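Local coordinates for protein aspartate-semialdehyde dehydrogenase (Vibrio cholerae, PDB 2R00) that catalyses the NADPH-dependent reductive dephosphorylation of L-aspartyl-4-phosphate to L-aspartate-semialdehyde, the second step from aspartate toward lysine, methionine and threonine, at residues A[3-8]-A[65-70]; A[35-40]-A[53-58]; A[24-29]-A[324-329]. All coordinates share one frame; numbering follows the deposited sequence.

How the contacts relate
Contacts 1 and 2 belong to one largely parallel sheet, the Rossmann sheet of the nucleotide-binding domain, and meet where strands 4-9 and 30-37 lie side by side: Ile-8 O and Leu-36 N are 2.8 Å apart. Contact 1 is buried and mostly aliphatic, with polar groups gathered at its start. Contacts 2 and 3 are partly buried, with exposed residues such as Glu-39 and Arg-26. Contact 2 mixes leucine and valine packing with water bridges near the predicted NADP(+) site. In contact 3 a turn after helix 14-25 meets helix 316-335 through a salt bridge and an aromatic ring. It adjoins contact 1, where Phe-28 touches Val-6, but not contact 2.

Contact 1 of 3, residues A[3-8]-A[65-70]; sequences QFNVAI and QVHIAL
Ala-7 and Ala-69 meet methyl to methyl, CB to CB at 4.0 Å, on one face of strands 4-9 and 68-71, parallel neighbours in the Rossmann sheet. Val-66 reaches the same small side chain, since its CG1, beside its own backbone N (chi1 -68°), lies 4.1 Å from Ala-7 CB; alanine suits a place where Val-66 also presses in, and Val-90 packs on Val-66 and Ala-69. The other face carries the larger Val-6, Ile-8, Ile-68 and Leu-70. There Ile-8 CG1 stands 4.3 Å from Leu-70 CD1; helix 14-25 covers Ile-8 and Leu-70, and helix 316-335 covers Ile-68.

Between the faces runs the parallel ladder: Ala-7 N gives its hydrogen to Ile-68 O, and Ala-7 O takes one from Leu-70 N at 2.8 Å. Where the segment 65-70 has not yet become strand, Asn-5 O accepts from two successive amides, His-67 N and, weakly, Ile-68 N.

The edge is polar and aromatic. Phe-4 sets its rim against the face of His-67 in a T-shaped pair, ring planes at 85° and centroids 5.7 Å apart. Asn-5 turns OD1 to the backbone N of Glu-32 on the next strand, while its ND2 makes a weak bond to Gln-65 O. Holding the imidazole in position, Asn-5 N donates to His-67 ND1 at 3.0 Å, close to the ring plane.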
ATOM      1  N   GLN A   3      -2.361  36.050 -27.633  1.00 40.54           N
ATOM      2  CA  GLN A   3      -2.085  36.047 -26.207  1.00 39.85           C
ATOM      3  C   GLN A   3      -3.356  36.287 -25.407  1.00 38.72           C
ATOM      4  O   GLN A   3      -4.249  37.020 -25.840  1.00 38.58           O
ATOM      5  CB  GLN A   3      -1.019  37.085 -25.862  1.00 40.20           C
ATOM      6  CG  GLN A   3       0.349  36.761 -26.458  1.00 42.60           C
ATOM      7  CD  GLN A   3       1.479  37.514 -25.791  1.00 45.84           C
ATOM      8  OE1 GLN A   3       2.484  36.911 -25.389  1.00 47.60           O
ATOM      9  NE2 GLN A   3       1.328  38.835 -25.660  1.00 45.86           N
ATOM     10  N   PHE A   4      -3.420  35.676 -24.229  1.00 37.29           N
ATOM     11  CA  PHE A   4      -4.648  35.661 -23.440  1.00 35.83           C
ATOM     12  C   PHE A   4      -4.436  36.254 -22.059  1.00 34.84           C
ATOM     13  O   PHE A   4      -3.364  36.107 -21.464  1.00 34.76           O
ATOM     14  CB  PHE A   4      -5.175  34.227 -23.334  1.00 35.61           C
ATOM     15  CG  PHE A   4      -5.313  33.543 -24.659  1.00 35.47           C
ATOM     16  CD1 PHE A   4      -6.531  33.533 -25.323  1.00 35.67           C
ATOM     17  CD2 PHE A   4      -4.216  32.927 -25.259  1.00 35.45           C
ATOM     18  CE1 PHE A   4      -6.665  32.913 -26.560  1.00 36.17           C
ATOM     19  CE2 PHE A   4      -4.338  32.307 -26.495  1.00 35.86           C
ATOM     20  CZ  PHE A   4      -5.567  32.299 -27.147  1.00 36.06           C
ATOM     21  N   ASN A   5      -5.459  36.943 -21.566  1.00 33.62           N
ATOM     22  CA  ASN A   5      -5.476  37.420 -20.198  1.00 32.51           C
ATOM     23  C   ASN A   5      -5.934  36.301 -19.263  1.00 31.57           C
ATOM     24  O   ASN A   5      -6.944  35.616 -19.520  1.00 31.21           O
ATOM     25  CB  ASN A   5      -6.375  38.650 -20.064  1.00 32.97           C
ATOM     26  CG  ASN A   5      -5.802  39.879 -20.764  1.00 34.42           C
ATOM     27  OD1 ASN A   5      -4.581  40.041 -20.872  1.00 33.99           O
ATOM     28  ND2 ASN A   5      -6.687  40.745 -21.250  1.00 35.95           N
ATOM     29  N   VAL A   6      -5.169  36.119 -18.190  1.00 30.40           N
ATOM     30  CA  VAL A   6      -5.345  34.999 -17.272  1.00 29.44           C
ATOM     31  C   VAL A   6      -5.338  35.465 -15.816  1.00 28.40           C
ATOM     32  O   VAL A   6      -4.495  36.273 -15.410  1.00 28.05           O
ATOM     33  CB  VAL A   6      -4.242  33.929 -17.485  1.00 29.56           C
ATOM     34  CG1 VAL A   6      -4.447  32.733 -16.548  1.00 29.67           C
ATOM     35  CG2 VAL A   6      -4.213  33.469 -18.943  1.00 29.17           C
ATOM     36  N   ALA A   7      -6.289  34.949 -15.045  1.00 27.28           N
ATOM     37  CA  ALA A   7      -6.354  35.178 -13.607  1.00 26.58           C
ATOM     38  C   ALA A   7      -6.024  33.897 -12.856  1.00 26.55           C
ATOM     39  O   ALA A   7      -6.385  32.792 -13.292  1.00 25.77           O
ATOM     40  CB  ALA A   7      -7.747  35.669 -13.193  1.00 26.59           C
ATOM     41  N   ILE A   8      -5.347  34.055 -11.723  1.00 26.23           N
ATOM     42  CA  ILE A   8      -5.204  32.978 -10.753  1.00 26.55           C
ATOM     43  C   ILE A   8      -5.891  33.435  -9.480  1.00 26.77           C
ATOM     44  O   ILE A   8      -5.538  34.473  -8.920  1.00 26.78           O
ATOM     45  CB  ILE A   8      -3.723  32.636 -10.461  1.00 26.45           C
ATOM     46  CG1 ILE A   8      -3.029  32.110 -11.722  1.00 25.94           C
ATOM     47  CG2 ILE A   8      -3.621  31.592  -9.327  1.00 26.16           C
ATOM     48  CD1 ILE A   8      -1.500  32.045 -11.602  1.00 27.17           C
ATOM     49  N   GLN A  65     -11.882  41.547 -17.715  1.00 34.79           N
ATOM     50  CA  GLN A  65     -10.470  41.664 -18.083  1.00 34.94           C
ATOM     51  C   GLN A  65      -9.825  40.363 -18.572  1.00 34.44           C
ATOM     52  O   GLN A  65      -8.801  40.409 -19.254  1.00 34.80           O
ATOM     53  CB  GLN A  65      -9.664  42.203 -16.903  1.00 34.86           C
ATOM     54  CG  GLN A  65     -10.034  43.618 -16.501  1.00 36.70           C
ATOM     55  CD  GLN A  65      -9.310  44.072 -15.262  1.00 37.60           C
ATOM     56  OE1 GLN A  65      -9.642  43.669 -14.144  1.00 38.23           O
ATOM     57  NE2 GLN A  65      -8.313  44.928 -15.445  1.00 39.25           N
ATOM     58  N   VAL A  66     -10.406  39.212 -18.233  1.00 33.92           N
ATOM     59  CA  VAL A  66      -9.714  37.932 -18.476  1.00 32.64           C
ATOM     60  C   VAL A  66     -10.473  36.953 -19.361  1.00 32.08           C
ATOM     61  O   VAL A  66     -11.708  36.971 -19.417  1.00 32.11           O
ATOM     62  CB  VAL A  66      -9.266  37.228 -17.157  1.00 33.02           C
ATOM     63  CG1 VAL A  66      -8.166  38.022 -16.469  1.00 33.75           C
ATOM     64  CG2 VAL A  66     -10.420  37.034 -16.212  1.00 31.92           C
ATOM     65  N   HIS A  67      -9.714  36.097 -20.043  1.00 30.83           N
ATOM     66  CA  HIS A  67     -10.270  35.034 -20.869  1.00 30.32           C
ATOM     67  C   HIS A  67     -10.451  33.749 -20.063  1.00 29.36           C
ATOM     68  O   HIS A  67     -11.428  33.027 -20.246  1.00 28.98           O
ATOM     69  CB  HIS A  67      -9.349  34.745 -22.051  1.00 30.27           C
ATOM     70  CG  HIS A  67      -9.190  35.899 -22.993  1.00 32.14           C
ATOM     71  ND1 HIS A  67      -8.156  36.809 -22.888  1.00 33.62           N
ATOM     72  CD2 HIS A  67      -9.926  36.285 -24.062  1.00 32.73           C
ATOM     73  CE1 HIS A  67      -8.268  37.709 -23.850  1.00 34.54           C
ATOM     74  NE2 HIS A  67      -9.332  37.414 -24.578  1.00 33.62           N
ATOM     75  N   ILE A  68      -9.483  33.471 -19.194  1.00 28.27           N
ATOM     76  CA  ILE A  68      -9.398  32.198 -18.466  1.00 27.70           C
ATOM     77  C   ILE A  68      -8.959  32.463 -17.031  1.00 26.74           C
ATOM     78  O   ILE A  68      -8.110  33.321 -16.773  1.00 25.94           O
ATOM     79  CB  ILE A  68      -8.400  31.217 -19.148  1.00 28.02           C
ATOM     80  CG1 ILE A  68      -8.892  30.824 -20.547  1.00 29.14           C
ATOM     81  CG2 ILE A  68      -8.173  29.943 -18.292  1.00 28.59           C
ATOM     82  CD1 ILE A  68      -7.791  30.271 -21.440  1.00 31.40           C
ATOM     83  N   ALA A  69      -9.550  31.732 -16.093  1.00 25.62           N
ATOM     84  CA  ALA A  69      -9.120  31.833 -14.707  1.00 25.16           C
ATOM     85  C   ALA A  69      -8.804  30.449 -14.174  1.00 24.79           C
ATOM     86  O   ALA A  69      -9.518  29.500 -14.474  1.00 24.63           O
ATOM     87  CB  ALA A  69     -10.192  32.509 -13.852  1.00 24.70           C
ATOM     88  N   LEU A  70      -7.722  30.348 -13.408  1.00 24.66           N
ATOM     89  CA  LEU A  70      -7.377  29.133 -12.682  1.00 24.65           C
ATOM     90  C   LEU A  70      -7.698  29.381 -11.216  1.00 24.44           C
ATOM     91  O   LEU A  70      -7.152  30.301 -10.608  1.00 24.51           O
ATOM     92  CB  LEU A  70      -5.880  28.783 -12.852  1.00 24.50           C
ATOM     93  CG  LEU A  70      -5.204  28.856 -14.225  1.00 26.25           C
ATOM     94  CD1 LEU A  70      -3.701  28.563 -14.128  1.00 27.45           C
ATOM     95  CD2 LEU A  70      -5.850  27.907 -15.230  1.00 25.96           C
TER

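Contact 2 of 3, residues A[35-40]-A[53-58]; sequences LLASER and VRVQNV
The outer part of the Rossmann sheet, where strand 30-37 pairs in parallel with strand 51-57, leads on to Arg-40, a predicted NADP(+)-binding residue whose side chain is not modelled beyond CB. Three straight backbone bonds join the segments: Gln-56 N to Leu-35 O, Ala-37 N to Gln-56 O, and Val-58 N to Ala-37 O at 2.9 Å. In each the donor lies nearly on the line of the carbonyl bond.

On one face Leu-35 does most of the packing. Its CG touches Val-53 CG1 at 3.7 Å, the two side chains crossing at about a right angle, and its CB meets Val-55 CG2. With CG1 anti to its backbone N (chi1 180°), Val-55 also reaches Ala-37 CB at 3.7 Å. A beta-branched valine thus serves two neighbours at once, and its side chain is about 4 Å from that of Thr-12, another predicted NADP(+) residue. On the other face Leu-36 and Gln-56 run side by side in the same direction, Leu-36 CD2 against the methylene Gln-56 CG at 3.6 Å; the glutamine offers carbon to the leucine and turns its OE1 to a water.

That water accepts from Leu-35 N and donates to Arg-54 O (2.7 Å from the water oxygen) and to Gln-56 OE1. A second donates to Asn-57 OD1 and accepts weakly from Glu-39 N; Asn-57 OD1 also takes the N-H of Glu-59 in an Asx turn. Beyond it Glu-39 brings its CB and CG methylenes to Asn-57 ND2, CG at 3.5 Å.

Strand 4-9 flanks the pair through Ile-8, Ala-7 and Phe-9, strand 45-48 lies beyond strand 51-57 with Tyr-46 against Leu-35 and Val-55, and Phe-61 and Trp-63 cover Leu-36.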
ATOM      1  N   LEU A  35      -3.595  38.347 -10.348  1.00 31.10           N
ATOM      2  CA  LEU A  35      -3.523  37.505  -9.171  1.00 31.20           C
ATOM      3  C   LEU A  35      -4.555  37.976  -8.161  1.00 31.47           C
ATOM      4  O   LEU A  35      -4.563  39.148  -7.766  1.00 31.71           O
ATOM      5  CB  LEU A  35      -2.110  37.516  -8.578  1.00 31.01           C
ATOM      6  CG  LEU A  35      -0.984  37.083  -9.523  1.00 30.96           C
ATOM      7  CD1 LEU A  35       0.391  37.238  -8.858  1.00 29.75           C
ATOM      8  CD2 LEU A  35      -1.186  35.649 -10.028  1.00 30.15           C
ATOM      9  N   LEU A  36      -5.440  37.063  -7.772  1.00 31.56           N
ATOM     10  CA  LEU A  36      -6.564  37.385  -6.899  1.00 32.21           C
ATOM     11  C   LEU A  36      -6.491  36.598  -5.601  1.00 33.31           C
ATOM     12  O   LEU A  36      -6.045  35.452  -5.578  1.00 32.87           O
ATOM     13  CB  LEU A  36      -7.897  37.109  -7.610  1.00 31.54           C
ATOM     14  CG  LEU A  36      -8.034  37.692  -9.019  1.00 30.67           C
ATOM     15  CD1 LEU A  36      -9.180  37.067  -9.797  1.00 28.69           C
ATOM     16  CD2 LEU A  36      -8.168  39.207  -8.945  1.00 29.33           C
ATOM     17  N   ALA A  37      -6.909  37.245  -4.519  1.00 34.98           N
ATOM     18  CA  ALA A  37      -7.030  36.614  -3.210  1.00 36.98           C
ATOM     19  C   ALA A  37      -8.007  37.425  -2.356  1.00 38.34           C
ATOM     20  O   ALA A  37      -8.714  38.291  -2.873  1.00 38.46           O
ATOM     21  CB  ALA A  37      -5.667  36.513  -2.534  1.00 36.62           C
ATOM     22  N   SER A  38      -8.051  37.135  -1.059  1.00 40.08           N
ATOM     23  CA  SER A  38      -8.854  37.920  -0.129  1.00 41.82           C
ATOM     24  C   SER A  38      -8.156  39.256   0.144  1.00 42.62           C
ATOM     25  O   SER A  38      -7.032  39.488  -0.315  1.00 42.97           O
ATOM     26  CB  SER A  38      -9.091  37.153   1.177  1.00 41.76           C
ATOM     27  OG  SER A  38      -8.003  37.323   2.078  1.00 42.91           O
ATOM     28  N   GLU A  39      -8.826  40.123   0.898  1.00 43.38           N
ATOM     29  CA  GLU A  39      -8.307  41.448   1.214  1.00 44.30           C
ATOM     30  C   GLU A  39      -7.004  41.404   2.014  1.00 43.92           C
ATOM     31  O   GLU A  39      -6.186  42.321   1.913  1.00 44.05           O
ATOM     32  CB  GLU A  39      -9.358  42.262   1.970  1.00 44.38           C
ATOM     33  CG  GLU A  39      -9.193  43.771   1.826  1.00 45.63           C
ATOM     34  CD  GLU A  39     -10.300  44.563   2.511  1.00 46.24           C
ATOM     35  OE1 GLU A  39     -11.368  43.981   2.814  1.00 48.78           O
ATOM     36  OE2 GLU A  39     -10.100  45.779   2.736  1.00 48.87           O
ATOM     37  N   ARG A  40      -6.817  40.345   2.801  1.00 43.63           N
ATOM     38  CA  ARG A  40      -5.643  40.215   3.669  1.00 43.55           C
ATOM     39  C   ARG A  40      -4.329  39.996   2.905  1.00 43.45           C
ATOM     40  O   ARG A  40      -3.253  40.304   3.422  1.00 43.32           O
ATOM     41  CB  ARG A  40      -5.848  39.090   4.680  1.00 43.83           C
ATOM     42  N   VAL A  53       3.714  41.394 -10.764  1.00 32.75           N
ATOM     43  CA  VAL A  53       2.263  41.266 -10.666  1.00 32.23           C
ATOM     44  C   VAL A  53       1.822  41.464  -9.215  1.00 32.04           C
ATOM     45  O   VAL A  53       2.389  40.860  -8.302  1.00 31.70           O
ATOM     46  CB  VAL A  53       1.752  39.903 -11.212  1.00 32.37           C
ATOM     47  CG1 VAL A  53       0.243  39.970 -11.435  1.00 32.48           C
ATOM     48  CG2 VAL A  53       2.442  39.543 -12.523  1.00 31.88           C
ATOM     49  N   ARG A  54       0.816  42.317  -9.009  1.00 31.55           N
ATOM     50  CA  ARG A  54       0.328  42.626  -7.666  1.00 31.64           C
ATOM     51  C   ARG A  54      -1.005  41.938  -7.364  1.00 31.28           C
ATOM     52  O   ARG A  54      -1.976  42.088  -8.112  1.00 31.35           O
ATOM     53  CB  ARG A  54       0.186  44.141  -7.469  1.00 31.24           C
ATOM     54  CG  ARG A  54      -0.185  44.551  -6.038  1.00 31.30           C
ATOM     55  CD  ARG A  54      -0.209  46.078  -5.843  1.00 32.76           C
ATOM     56  NE  ARG A  54       0.920  46.756  -6.489  1.00 35.68           N
ATOM     57  CZ  ARG A  54       2.115  46.963  -5.937  1.00 37.75           C
ATOM     58  NH1 ARG A  54       2.383  46.562  -4.689  1.00 38.54           N
ATOM     59  NH2 ARG A  54       3.052  47.587  -6.641  1.00 37.22           N
ATOM     60  N   VAL A  55      -1.047  41.216  -6.248  1.00 31.34           N
ATOM     61  CA  VAL A  55      -2.285  40.563  -5.786  1.00 31.65           C
ATOM     62  C   VAL A  55      -3.342  41.629  -5.474  1.00 32.07           C
ATOM     63  O   VAL A  55      -3.050  42.636  -4.821  1.00 32.10           O
ATOM     64  CB  VAL A  55      -2.035  39.659  -4.551  1.00 31.73           C
ATOM     65  CG1 VAL A  55      -3.328  38.985  -4.072  1.00 31.06           C
ATOM     66  CG2 VAL A  55      -0.963  38.605  -4.859  1.00 31.94           C
ATOM     67  N   GLN A  56      -4.557  41.420  -5.973  1.00 32.19           N
ATOM     68  CA  GLN A  56      -5.674  42.307  -5.652  1.00 32.59           C
ATOM     69  C   GLN A  56      -6.831  41.543  -5.015  1.00 32.98           C
ATOM     70  O   GLN A  56      -6.875  40.310  -5.045  1.00 33.37           O
ATOM     71  CB  GLN A  56      -6.144  43.105  -6.883  1.00 32.51           C
ATOM     72  CG  GLN A  56      -6.456  42.277  -8.109  1.00 32.18           C
ATOM     73  CD  GLN A  56      -6.680  43.117  -9.351  1.00 33.61           C
ATOM     74  OE1 GLN A  56      -5.875  43.082 -10.288  1.00 34.51           O
ATOM     75  NE2 GLN A  56      -7.779  43.879  -9.371  1.00 34.85           N
ATOM     76  N   ASN A  57      -7.755  42.290  -4.424  1.00 33.03           N
ATOM     77  CA  ASN A  57      -8.917  41.717  -3.769  1.00 32.83           C
ATOM     78  C   ASN A  57      -9.920  41.229  -4.810  1.00 32.20           C
ATOM     79  O   ASN A  57     -10.312  41.972  -5.711  1.00 31.71           O
ATOM     80  CB  ASN A  57      -9.533  42.767  -2.839  1.00 33.29           C
ATOM     81  CG  ASN A  57     -10.653  42.219  -1.976  1.00 34.58           C
ATOM     82  OD1 ASN A  57     -11.134  41.100  -2.169  1.00 36.14           O
ATOM     83  ND2 ASN A  57     -11.086  43.025  -1.016  1.00 36.54           N
ATOM     84  N   VAL A  58     -10.310  39.964  -4.694  1.00 32.07           N
ATOM     85  CA  VAL A  58     -11.302  39.366  -5.598  1.00 32.03           C
ATOM     86  C   VAL A  58     -12.638  40.133  -5.591  1.00 32.40           C
ATOM     87  O   VAL A  58     -13.300  40.233  -6.622  1.00 32.12           O
ATOM     88  CB  VAL A  58     -11.506  37.835  -5.304  1.00 31.90           C
ATOM     89  CG1 VAL A  58     -12.083  37.592  -3.897  1.00 30.89           C
ATOM     90  CG2 VAL A  58     -12.350  37.183  -6.381  1.00 31.60           C
TER
HETATM   91  O   HOH W   1      -3.228  41.248 -10.328  1.00 33.80           O
HETATM   92  O   HOH W   2     -11.911  39.460  -0.032  1.00 44.06           O

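Contact 3 of 3, residues A[24-29]-A[324-329]; sequences QEREFP and AVQIAE
Arg-26 and Glu-329 form a salt bridge in which a single guanidinium nitrogen meets both carboxylate oxygens. NH1 of Arg-26 lies 2.8 Å from Glu-329 OE2 and 3.1 Å from Glu-329 OE1. The bond to OE1 is almost linear (175°), lies in the guanidinium plane and uses the syn lone pair, yet the two flat groups are turned 37° apart. Glu-329 OE1 is gripped a second time by a water, 2.7 Å away, that also donates to Arg-26 O, tying the carboxylate to the backbone as well as to the side chain.

Gln-326 lies over one face of the guanidinium with its CG, 3.8 Å from Arg-26 NH1, and carries its own amide NE2 to Glu-111 OE2. A long, flexible arginine suits this exposed place: its CD reaches Val-325 CG1 on the way, before the charged end arrives at Glu-329.

The turn that brings these groups together is a Schellman motif closing helix 14-25, with Glu-27 at positive phi. It sends the chain toward strand 30-37, while the partner helix 316-335 comes from the end of the polypeptide and packs back against the nucleotide-binding domain.

Beneath the polar layer, Phe-28 swings its ring toward the helix with CG anti to its backbone N (chi1 -167°). The ring presents its edge to the helix backbone at Ala-328 C and Glu-329 N; Phe-28 CE1 also touches Ala-328 CB at 3.7 Å, and Phe-28 CD1 meets Glu-329 CG at 3.8 Å. The short side chain of Ala-328 is consistent with so close an approach to the helix. Leu-23 and Val-332 pack against the same phenylalanine, and Pro-29 CD lies over one face of its ring.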
ATOM      1  N   GLN A  24       4.690  30.103 -16.385  1.00 31.45           N
ATOM      2  CA  GLN A  24       5.977  30.632 -16.818  1.00 32.95           C
ATOM      3  C   GLN A  24       6.842  29.530 -17.474  1.00 33.25           C
ATOM      4  O   GLN A  24       7.232  29.648 -18.642  1.00 33.15           O
ATOM      5  CB  GLN A  24       6.677  31.290 -15.631  1.00 32.78           C
ATOM      6  CG  GLN A  24       8.030  31.894 -15.944  1.00 34.53           C
ATOM      7  CD  GLN A  24       8.593  32.623 -14.757  1.00 35.68           C
ATOM      8  OE1 GLN A  24       8.221  33.759 -14.487  1.00 35.62           O
ATOM      9  NE2 GLN A  24       9.502  31.972 -14.035  1.00 37.33           N
ATOM     10  N   GLU A  25       7.087  28.445 -16.741  1.00 33.71           N
ATOM     11  CA  GLU A  25       7.880  27.320 -17.250  1.00 34.73           C
ATOM     12  C   GLU A  25       7.363  26.740 -18.579  1.00 34.40           C
ATOM     13  O   GLU A  25       8.154  26.455 -19.487  1.00 34.45           O
ATOM     14  CB  GLU A  25       8.028  26.236 -16.175  1.00 34.75           C
ATOM     15  CG  GLU A  25       8.999  26.640 -15.066  1.00 36.79           C
ATOM     16  CD  GLU A  25       8.944  25.752 -13.828  1.00 37.66           C
ATOM     17  OE1 GLU A  25       8.336  24.651 -13.892  1.00 42.88           O
ATOM     18  OE2 GLU A  25       9.523  26.157 -12.787  1.00 41.38           O
ATOM     19  N   ARG A  26       6.044  26.583 -18.690  1.00 33.78           N
ATOM     20  CA  ARG A  26       5.407  26.059 -19.905  1.00 33.73           C
ATOM     21  C   ARG A  26       5.258  27.110 -21.017  1.00 33.61           C
ATOM     22  O   ARG A  26       4.760  26.810 -22.110  1.00 33.04           O
ATOM     23  CB  ARG A  26       4.037  25.447 -19.571  1.00 33.71           C
ATOM     24  CG  ARG A  26       4.101  24.174 -18.756  1.00 34.99           C
ATOM     25  CD  ARG A  26       2.815  23.349 -18.885  1.00 36.29           C
ATOM     26  NE  ARG A  26       3.159  21.933 -18.892  1.00 40.41           N
ATOM     27  CZ  ARG A  26       2.922  21.086 -19.888  1.00 39.82           C
ATOM     28  NH1 ARG A  26       2.279  21.463 -20.985  1.00 38.56           N
ATOM     29  NH2 ARG A  26       3.308  19.831 -19.758  1.00 43.07           N
ATOM     30  N   GLU A  27       5.683  28.340 -20.735  1.00 33.99           N
ATOM     31  CA  GLU A  27       5.620  29.439 -21.706  1.00 34.66           C
ATOM     32  C   GLU A  27       4.203  29.620 -22.286  1.00 34.00           C
ATOM     33  O   GLU A  27       4.012  29.779 -23.500  1.00 33.68           O
ATOM     34  CB  GLU A  27       6.679  29.249 -22.811  1.00 34.91           C
ATOM     35  CG  GLU A  27       8.133  29.188 -22.296  1.00 35.98           C
ATOM     36  CD  GLU A  27       9.134  28.785 -23.382  1.00 37.01           C
ATOM     37  OE1 GLU A  27       9.041  29.313 -24.515  1.00 39.85           O
ATOM     38  OE2 GLU A  27      10.019  27.941 -23.100  1.00 40.11           O
ATOM     39  N   PHE A  28       3.211  29.598 -21.398  1.00 33.60           N
ATOM     40  CA  PHE A  28       1.825  29.864 -21.783  1.00 33.21           C
ATOM     41  C   PHE A  28       1.708  31.277 -22.364  1.00 33.12           C
ATOM     42  O   PHE A  28       2.309  32.206 -21.818  1.00 33.04           O
ATOM     43  CB  PHE A  28       0.885  29.713 -20.578  1.00 32.79           C
ATOM     44  CG  PHE A  28      -0.567  29.659 -20.956  1.00 31.96           C
ATOM     45  CD1 PHE A  28      -1.180  28.445 -21.226  1.00 31.06           C
ATOM     46  CD2 PHE A  28      -1.321  30.823 -21.047  1.00 31.10           C
ATOM     47  CE1 PHE A  28      -2.522  28.395 -21.592  1.00 31.29           C
ATOM     48  CE2 PHE A  28      -2.664  30.784 -21.417  1.00 30.51           C
ATOM     49  CZ  PHE A  28      -3.263  29.571 -21.684  1.00 30.93           C
ATOM     50  N   PRO A  29       0.951  31.440 -23.475  1.00 32.94           N
ATOM     51  CA  PRO A  29       0.828  32.764 -24.090  1.00 33.10           C
ATOM     52  C   PRO A  29      -0.039  33.723 -23.264  1.00 33.02           C
ATOM     53  O   PRO A  29      -1.203  33.958 -23.584  1.00 32.99           O
ATOM     54  CB  PRO A  29       0.200  32.464 -25.451  1.00 33.10           C
ATOM     55  CG  PRO A  29      -0.576  31.207 -25.241  1.00 33.08           C
ATOM     56  CD  PRO A  29       0.204  30.413 -24.226  1.00 33.12           C
ATOM     57  N   ALA A 324      -3.967  21.502 -14.733  1.00 23.54           N
ATOM     58  CA  ALA A 324      -4.760  22.716 -14.941  1.00 24.26           C
ATOM     59  C   ALA A 324      -4.247  23.563 -16.098  1.00 24.29           C
ATOM     60  O   ALA A 324      -5.032  24.039 -16.916  1.00 25.40           O
ATOM     61  CB  ALA A 324      -4.774  23.548 -13.657  1.00 23.65           C
ATOM     62  N   VAL A 325      -2.931  23.760 -16.161  1.00 24.71           N
ATOM     63  CA  VAL A 325      -2.331  24.519 -17.265  1.00 24.71           C
ATOM     64  C   VAL A 325      -2.467  23.772 -18.608  1.00 25.31           C
ATOM     65  O   VAL A 325      -2.787  24.389 -19.629  1.00 25.62           O
ATOM     66  CB  VAL A 325      -0.868  24.928 -16.948  1.00 24.83           C
ATOM     67  CG1 VAL A 325      -0.256  25.750 -18.090  1.00 25.65           C
ATOM     68  CG2 VAL A 325      -0.818  25.729 -15.653  1.00 25.10           C
ATOM     69  N   GLN A 326      -2.273  22.448 -18.598  1.00 25.08           N
ATOM     70  CA  GLN A 326      -2.478  21.629 -19.805  1.00 25.60           C
ATOM     71  C   GLN A 326      -3.899  21.728 -20.354  1.00 25.53           C
ATOM     72  O   GLN A 326      -4.107  21.718 -21.575  1.00 25.23           O
ATOM     73  CB  GLN A 326      -2.185  20.164 -19.519  1.00 26.19           C
ATOM     74  CG  GLN A 326      -0.713  19.809 -19.390  1.00 28.12           C
ATOM     75  CD  GLN A 326      -0.523  18.359 -18.999  1.00 30.69           C
ATOM     76  OE1 GLN A 326      -0.783  17.975 -17.862  1.00 31.63           O
ATOM     77  NE2 GLN A 326      -0.071  17.545 -19.944  1.00 32.60           N
ATOM     78  N   ILE A 327      -4.877  21.795 -19.448  1.00 25.32           N
ATOM     79  CA  ILE A 327      -6.260  22.051 -19.827  1.00 25.14           C
ATOM     80  C   ILE A 327      -6.352  23.386 -20.562  1.00 25.37           C
ATOM     81  O   ILE A 327      -6.934  23.448 -21.642  1.00 25.43           O
ATOM     82  CB  ILE A 327      -7.219  22.050 -18.594  1.00 25.24           C
ATOM     83  CG1 ILE A 327      -7.288  20.650 -17.963  1.00 24.72           C
ATOM     84  CG2 ILE A 327      -8.608  22.533 -19.008  1.00 24.80           C
ATOM     85  CD1 ILE A 327      -7.914  20.599 -16.561  1.00 24.77           C
ATOM     86  N   ALA A 328      -5.770  24.437 -19.971  1.00 25.81           N
ATOM     87  CA  ALA A 328      -5.789  25.794 -20.543  1.00 26.43           C
ATOM     88  C   ALA A 328      -5.110  25.866 -21.913  1.00 27.27           C
ATOM     89  O   ALA A 328      -5.534  26.625 -22.789  1.00 27.54           O
ATOM     90  CB  ALA A 328      -5.125  26.782 -19.594  1.00 25.85           C
ATOM     91  N   GLU A 329      -4.034  25.101 -22.066  1.00 28.25           N
ATOM     92  CA  GLU A 329      -3.294  25.044 -23.314  1.00 28.93           C
ATOM     93  C   GLU A 329      -4.185  24.512 -24.416  1.00 29.93           C
ATOM     94  O   GLU A 329      -4.250  25.102 -25.486  1.00 30.28           O
ATOM     95  CB  GLU A 329      -2.054  24.166 -23.150  1.00 29.06           C
ATOM     96  CG  GLU A 329      -0.942  24.830 -22.352  1.00 29.51           C
ATOM     97  CD  GLU A 329       0.175  23.872 -21.981  1.00 30.40           C
ATOM     98  OE1 GLU A 329       1.157  24.332 -21.380  1.00 30.15           O
ATOM     99  OE2 GLU A 329       0.064  22.659 -22.267  1.00 31.31           O
TER
HETATM  100  O   HOH W   3       1.887  26.663 -22.559  1.00 31.03           O